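Local coordinates for GntR-family protein transcriptional regulator (PDB 3F8M) that represses the phnDCE phosphate-uptake operon when phosphate is available, binding DNA as a winged helix-turn-helix regulator of the GntR family, at residues P78-T90 / L227-M239. Sequence-based numbering, arbitrary orientation.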
loop_
_atom_site.group_PDB
_atom_site.type_symbol
_atom_site.label_atom_id
_atom_site.label_comp_id
_atom_site.label_asym_id
_atom_site.label_seq_id
_atom_site.Cartn_x
_atom_site.Cartn_y
_atom_site.Cartn_z
ATOM N N PRO A 78 -8.276 13.696 -9.079
ATOM C CA PRO A 78 -8.054 13.083 -7.803
ATOM C C PRO A 78 -7.797 11.569 -7.969
ATOM O O PRO A 78 -8.415 10.929 -8.833
ATOM C CB PRO A 78 -9.369 13.321 -7.049
ATOM C CG PRO A 78 -10.228 14.093 -7.915
ATOM C CD PRO A 78 -9.685 14.103 -9.283
ATOM N N LYS A 79 -6.867 11.060 -7.182
ATOM C CA LYS A 79 -6.683 9.601 -7.044
ATOM C C LYS A 79 -7.923 9.000 -6.424
ATOM O O LYS A 79 -8.506 9.582 -5.492
ATOM C CB LYS A 79 -5.488 9.318 -6.132
ATOM C CG LYS A 79 -4.169 9.801 -6.691
ATOM C CD LYS A 79 -3.101 9.576 -5.662
ATOM C CE LYS A 79 -1.725 9.857 -6.214
ATOM N NZ LYS A 79 -0.739 9.632 -5.107
ATOM N N ILE A 80 -8.335 7.831 -6.927
ATOM C CA ILE A 80 -9.348 7.038 -6.232
ATOM C C ILE A 80 -8.778 6.569 -4.917
ATOM O O ILE A 80 -7.665 6.079 -4.891
ATOM C CB ILE A 80 -9.828 5.818 -7.061
ATOM C CG1 ILE A 80 -10.619 6.295 -8.272
ATOM C CG2 ILE A 80 -10.805 4.966 -6.249
ATOM C CD1 ILE A 80 -10.480 5.384 -9.464
ATOM N N ARG A 81 -9.526 6.767 -3.830
ATOM C CA ARG A 81 -9.089 6.372 -2.486
ATOM C C ARG A 81 -9.836 5.095 -2.088
ATOM O O ARG A 81 -10.995 5.110 -1.665
ATOM C CB ARG A 81 -9.335 7.509 -1.482
ATOM C CG ARG A 81 -8.461 8.731 -1.738
ATOM C CD ARG A 81 -8.897 9.923 -0.863
ATOM N NE ARG A 81 -8.896 9.561 0.540
ATOM C CZ ARG A 81 -7.840 9.676 1.347
ATOM N NH1 ARG A 81 -6.687 10.163 0.895
ATOM N NH2 ARG A 81 -7.935 9.292 2.613
ATOM N N GLN A 82 -9.177 3.977 -2.283
ATOM C CA GLN A 82 -9.828 2.710 -2.076
ATOM C C GLN A 82 -9.478 2.049 -0.742
ATOM O O GLN A 82 -8.302 1.767 -0.484
ATOM C CB GLN A 82 -9.417 1.814 -3.225
ATOM C CG GLN A 82 -9.865 0.409 -3.098
ATOM C CD GLN A 82 -10.147 -0.177 -4.445
ATOM O OE1 GLN A 82 -11.220 -0.711 -4.663
ATOM N NE2 GLN A 82 -9.181 -0.076 -5.368
ATOM N N PRO A 83 -10.500 1.769 0.090
ATOM C CA PRO A 83 -10.292 1.040 1.342
ATOM C C PRO A 83 -9.735 -0.349 1.035
ATOM O O PRO A 83 -10.149 -0.971 0.040
ATOM C CB PRO A 83 -11.704 0.929 1.926
ATOM C CG PRO A 83 -12.528 1.951 1.193
ATOM C CD PRO A 83 -11.926 2.040 -0.158
ATOM N N LEU A 84 -8.772 -0.819 1.828
ATOM C CA LEU A 84 -8.347 -2.211 1.716
ATOM C C LEU A 84 -9.433 -3.056 2.374
ATOM O O LEU A 84 -9.958 -2.722 3.430
ATOM C CB LEU A 84 -6.959 -2.456 2.327
ATOM C CG LEU A 84 -5.739 -2.036 1.498
ATOM C CD1 LEU A 84 -4.510 -2.054 2.387
ATOM C CD2 LEU A 84 -5.534 -2.921 0.260
ATOM N N GLY A 85 -9.832 -4.126 1.712
ATOM C CA GLY A 85 -10.886 -4.985 2.269
ATOM C C GLY A 85 -11.743 -5.500 1.141
ATOM O O GLY A 85 -11.267 -5.610 0.016
ATOM N N MET A 86 -13.018 -5.739 1.441
ATOM C CA MET A 86 -13.928 -6.463 0.548
ATOM C C MET A 86 -14.942 -5.562 -0.186
ATOM O O MET A 86 -15.833 -6.057 -0.905
ATOM C CB MET A 86 -14.621 -7.579 1.350
ATOM C CG MET A 86 -13.645 -8.706 1.749
ATOM S SD MET A 86 -13.987 -9.624 3.296
ATOM C CE MET A 86 -13.431 -8.445 4.535
ATOM N N GLY A 87 -14.787 -4.246 -0.028
ATOM C CA GLY A 87 -15.642 -3.272 -0.700
ATOM C C GLY A 87 -15.317 -3.147 -2.178
ATOM O O GLY A 87 -14.462 -3.857 -2.695
ATOM N N SER A 88 -15.982 -2.233 -2.870
ATOM C CA SER A 88 -15.873 -2.186 -4.318
ATOM C C SER A 88 -15.098 -0.978 -4.816
ATOM O O SER A 88 -15.126 0.111 -4.215
ATOM C CB SER A 88 -17.265 -2.219 -4.956
ATOM O OG SER A 88 -17.304 -1.673 -6.261
ATOM N N TYR A 89 -14.430 -1.188 -5.941
ATOM C CA TYR A 89 -13.687 -0.138 -6.611
ATOM C C TYR A 89 -14.640 1.000 -7.040
ATOM O O TYR A 89 -14.384 2.186 -6.771
ATOM C CB TYR A 89 -12.953 -0.755 -7.812
ATOM C CG TYR A 89 -12.409 0.252 -8.794
ATOM C CD1 TYR A 89 -11.328 1.068 -8.439
ATOM C CD2 TYR A 89 -12.977 0.403 -10.066
ATOM C CE1 TYR A 89 -10.807 1.990 -9.334
ATOM C CE2 TYR A 89 -12.466 1.345 -10.974
ATOM C CZ TYR A 89 -11.390 2.139 -10.582
ATOM O OH TYR A 89 -10.872 3.084 -11.448
ATOM N N THR A 90 -15.758 0.634 -7.675
ATOM C CA THR A 90 -16.741 1.647 -8.135
ATOM C C THR A 90 -17.397 2.376 -6.967
ATOM O O THR A 90 -17.653 3.588 -7.061
ATOM C CB THR A 90 -17.826 1.059 -9.047
ATOM O OG1 THR A 90 -18.272 -0.183 -8.493
ATOM C CG2 THR A 90 -17.291 0.837 -10.426
ATOM N N LEU A 227 -2.666 -4.523 -10.739
ATOM C CA LEU A 227 -1.550 -3.632 -10.976
ATOM C C LEU A 227 -2.166 -2.252 -11.226
ATOM O O LEU A 227 -2.873 -2.068 -12.225
ATOM C CB LEU A 227 -0.726 -4.110 -12.167
ATOM C CG LEU A 227 0.526 -3.294 -12.510
ATOM C CD1 LEU A 227 1.709 -3.740 -11.622
ATOM C CD2 LEU A 227 0.898 -3.360 -14.009
ATOM N N TYR A 228 -1.932 -1.303 -10.301
ATOM C CA TYR A 228 -2.566 0.022 -10.370
ATOM C C TYR A 228 -1.505 1.098 -10.594
ATOM O O TYR A 228 -0.422 0.992 -10.033
ATOM C CB TYR A 228 -3.227 0.331 -9.036
ATOM C CG TYR A 228 -4.501 -0.423 -8.672
ATOM C CD1 TYR A 228 -5.722 -0.037 -9.225
ATOM C CD2 TYR A 228 -4.488 -1.471 -7.754
ATOM C CE1 TYR A 228 -6.905 -0.694 -8.889
ATOM C CE2 TYR A 228 -5.687 -2.150 -7.396
ATOM C CZ TYR A 228 -6.877 -1.740 -7.977
ATOM O OH TYR A 228 -8.080 -2.343 -7.682
ATOM N N ARG A 229 -1.822 2.111 -11.400
ATOM C CA ARG A 229 -0.905 3.265 -11.570
ATOM C C ARG A 229 -0.877 4.022 -10.262
ATOM O O ARG A 229 -1.923 4.394 -9.735
ATOM C CB ARG A 229 -1.407 4.195 -12.678
ATOM C CG ARG A 229 -1.239 3.648 -14.095
ATOM C CD ARG A 229 -1.871 4.623 -15.099
ATOM N NE ARG A 229 -1.212 5.940 -15.000
ATOM C CZ ARG A 229 -0.682 6.582 -16.036
ATOM N NH1 ARG A 229 -0.726 6.040 -17.246
ATOM N NH2 ARG A 229 -0.109 7.777 -15.868
ATOM N N GLY A 230 0.322 4.246 -9.744
ATOM C CA GLY A 230 0.479 4.950 -8.437
ATOM C C GLY A 230 -0.147 6.348 -8.484
ATOM O O GLY A 230 -0.706 6.805 -7.487
ATOM N N ASP A 231 -0.109 6.981 -9.651
ATOM C CA ASP A 231 -0.653 8.353 -9.843
ATOM C C ASP A 231 -2.188 8.411 -9.911
ATOM O O ASP A 231 -2.780 9.507 -9.923
ATOM C CB ASP A 231 0.027 9.081 -11.021
ATOM C CG ASP A 231 -0.172 8.401 -12.372
ATOM O OD1 ASP A 231 -0.944 7.395 -12.495
ATOM O OD2 ASP A 231 0.492 8.854 -13.326
ATOM N N ARG A 232 -2.854 7.252 -9.873
ATOM C CA ARG A 232 -4.307 7.260 -9.938
ATOM C C ARG A 232 -4.958 6.548 -8.761
ATOM O O ARG A 232 -6.199 6.441 -8.668
ATOM C CB ARG A 232 -4.793 6.710 -11.309
ATOM C CG ARG A 232 -4.718 7.782 -12.430
ATOM C CD ARG A 232 -4.451 7.248 -13.837
ATOM N NE ARG A 232 -4.017 8.308 -14.768
ATOM C CZ ARG A 232 -3.829 8.154 -16.083
ATOM N NH1 ARG A 232 -4.055 6.970 -16.701
ATOM N NH2 ARG A 232 -3.422 9.209 -16.811
ATOM N N MET A 233 -4.150 6.076 -7.818
ATOM C CA MET A 233 -4.732 5.281 -6.774
ATOM C C MET A 233 -4.082 5.521 -5.431
ATOM O O MET A 233 -2.847 5.623 -5.351
ATOM C CB MET A 233 -4.640 3.798 -7.184
ATOM C CG MET A 233 -5.037 2.803 -6.102
ATOM S SD MET A 233 -6.822 2.831 -5.786
ATOM C CE MET A 233 -7.444 2.979 -7.472
ATOM N N THR A 234 -4.903 5.604 -4.395
ATOM C CA THR A 234 -4.454 5.606 -3.003
ATOM C C THR A 234 -5.177 4.515 -2.273
ATOM O O THR A 234 -6.376 4.367 -2.452
ATOM C CB THR A 234 -4.786 6.945 -2.308
ATOM O OG1 THR A 234 -4.099 7.987 -2.985
ATOM C CG2 THR A 234 -4.364 6.925 -0.890
ATOM N N PHE A 235 -4.475 3.757 -1.435
ATOM C CA PHE A 235 -5.139 2.820 -0.546
ATOM C C PHE A 235 -5.202 3.335 0.868
ATOM O O PHE A 235 -4.262 3.962 1.332
ATOM C CB PHE A 235 -4.437 1.472 -0.586
ATOM C CG PHE A 235 -4.620 0.758 -1.880
ATOM C CD1 PHE A 235 -5.841 0.151 -2.177
ATOM C CD2 PHE A 235 -3.615 0.729 -2.808
ATOM C CE1 PHE A 235 -6.028 -0.484 -3.371
ATOM C CE2 PHE A 235 -3.802 0.102 -4.019
ATOM C CZ PHE A 235 -5.007 -0.511 -4.294
ATOM N N THR A 236 -6.321 3.082 1.531
ATOM C CA THR A 236 -6.534 3.464 2.916
ATOM C C THR A 236 -6.876 2.213 3.713
ATOM O O THR A 236 -7.502 1.277 3.202
ATOM C CB THR A 236 -7.685 4.469 3.099
ATOM O OG1 THR A 236 -8.931 3.798 2.896
ATOM C CG2 THR A 236 -7.574 5.657 2.122
ATOM N N ALA A 237 -6.454 2.195 4.967
ATOM C CA ALA A 237 -6.645 1.024 5.797
ATOM C C ALA A 237 -6.856 1.504 7.204
ATOM O O ALA A 237 -6.016 2.226 7.769
ATOM C CB ALA A 237 -5.454 0.077 5.681
ATOM N N VAL A 238 -8.010 1.156 7.750
ATOM C CA VAL A 238 -8.327 1.487 9.121
ATOM C C VAL A 238 -8.232 0.201 9.915
ATOM O O VAL A 238 -8.893 -0.778 9.551
ATOM C CB VAL A 238 -9.728 2.102 9.240
ATOM C CG1 VAL A 238 -10.010 2.539 10.663
ATOM C CG2 VAL A 238 -9.855 3.273 8.312
ATOM N N MET A 239 -7.398 0.185 10.960
ATOM C CA MET A 239 -7.218 -0.998 11.823
ATOM C C MET A 239 -7.622 -0.677 13.247
ATOM O O MET A 239 -7.391 0.436 13.732
ATOM C CB MET A 239 -5.766 -1.525 11.809
ATOM C CG MET A 239 -5.067 -1.554 10.438
ATOM S SD MET A 239 -5.094 -3.139 9.589
ATOM C CE MET A 239 -6.767 -3.225 8.926
HETATM O O HOH W 1 -7.413 8.775 -10.610
HETATM O O HOH W 2 -0.227 6.804 -4.965
HETATM O O HOH W 3 -10.767 5.375 1.332
#
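Strand 80-83 lies parallel to strand 233-239, pairing I80 with M233, R81 with T234, Q82 with F235 and P83 with T236. Five backbone hydrogen bonds run along the pairing and just past its ends: I80 N to R232 O, T234 N to I80 O (2.8 Å), Q82 N to T234 O, T236 N to Q82 O and L84 N to T236 O (2.8 Å). CA-H...O contacts add to the ladder, the shortest from F235 CA to Q82 O at 3.3 Å.

I80, Q82, M233 and F235 share the buried face, where packing is mainly apolar. M233 folds back through two bends, setting CE 3.7 Å from I80 CB and at the edge of the Y89 ring, while its SD sits over the rim of one face of F235. With CG anti to the backbone N (chi1 173°), Q82 runs alongside F235, its amide only 6° from the ring plane; NE2 makes a weak hydrogen bond to Y228 OH (3.4 Å). L84 divides its branches, CD2 meeting F235 CD1 and CD1 reaching A237 CB at 4.0 Å.

R81, P83, T234 and T236 lie on the other face. The extended K79 chain, just before the strand, crosses T234, CD lying 3.3 Å from T234 OG1; D186 OD1 of the second subunit makes a salt bridge with K79 NZ and a hydrogen bond with T234 OG1. One water links K79 NZ to G230 O; another bridges R81 O and T236 OG1. The T236 methyl lies over one face of the R81 guanidinium.

Beside the turn, R229 grips D231 side-on through NE and NH2, and R229 CZ lies over the centre of one face of the R232 guanidinium, whose NH1 bonds R141 O.

Residues 235-239 also pair antiparallel with the second subunit, extending the sheet across the dimer interface. Within the chain, the parallel pair joins the segment following the winged helix-turn-helix region to the last strand of the UTRA fold, consistent with a HutC-type GntR regulator.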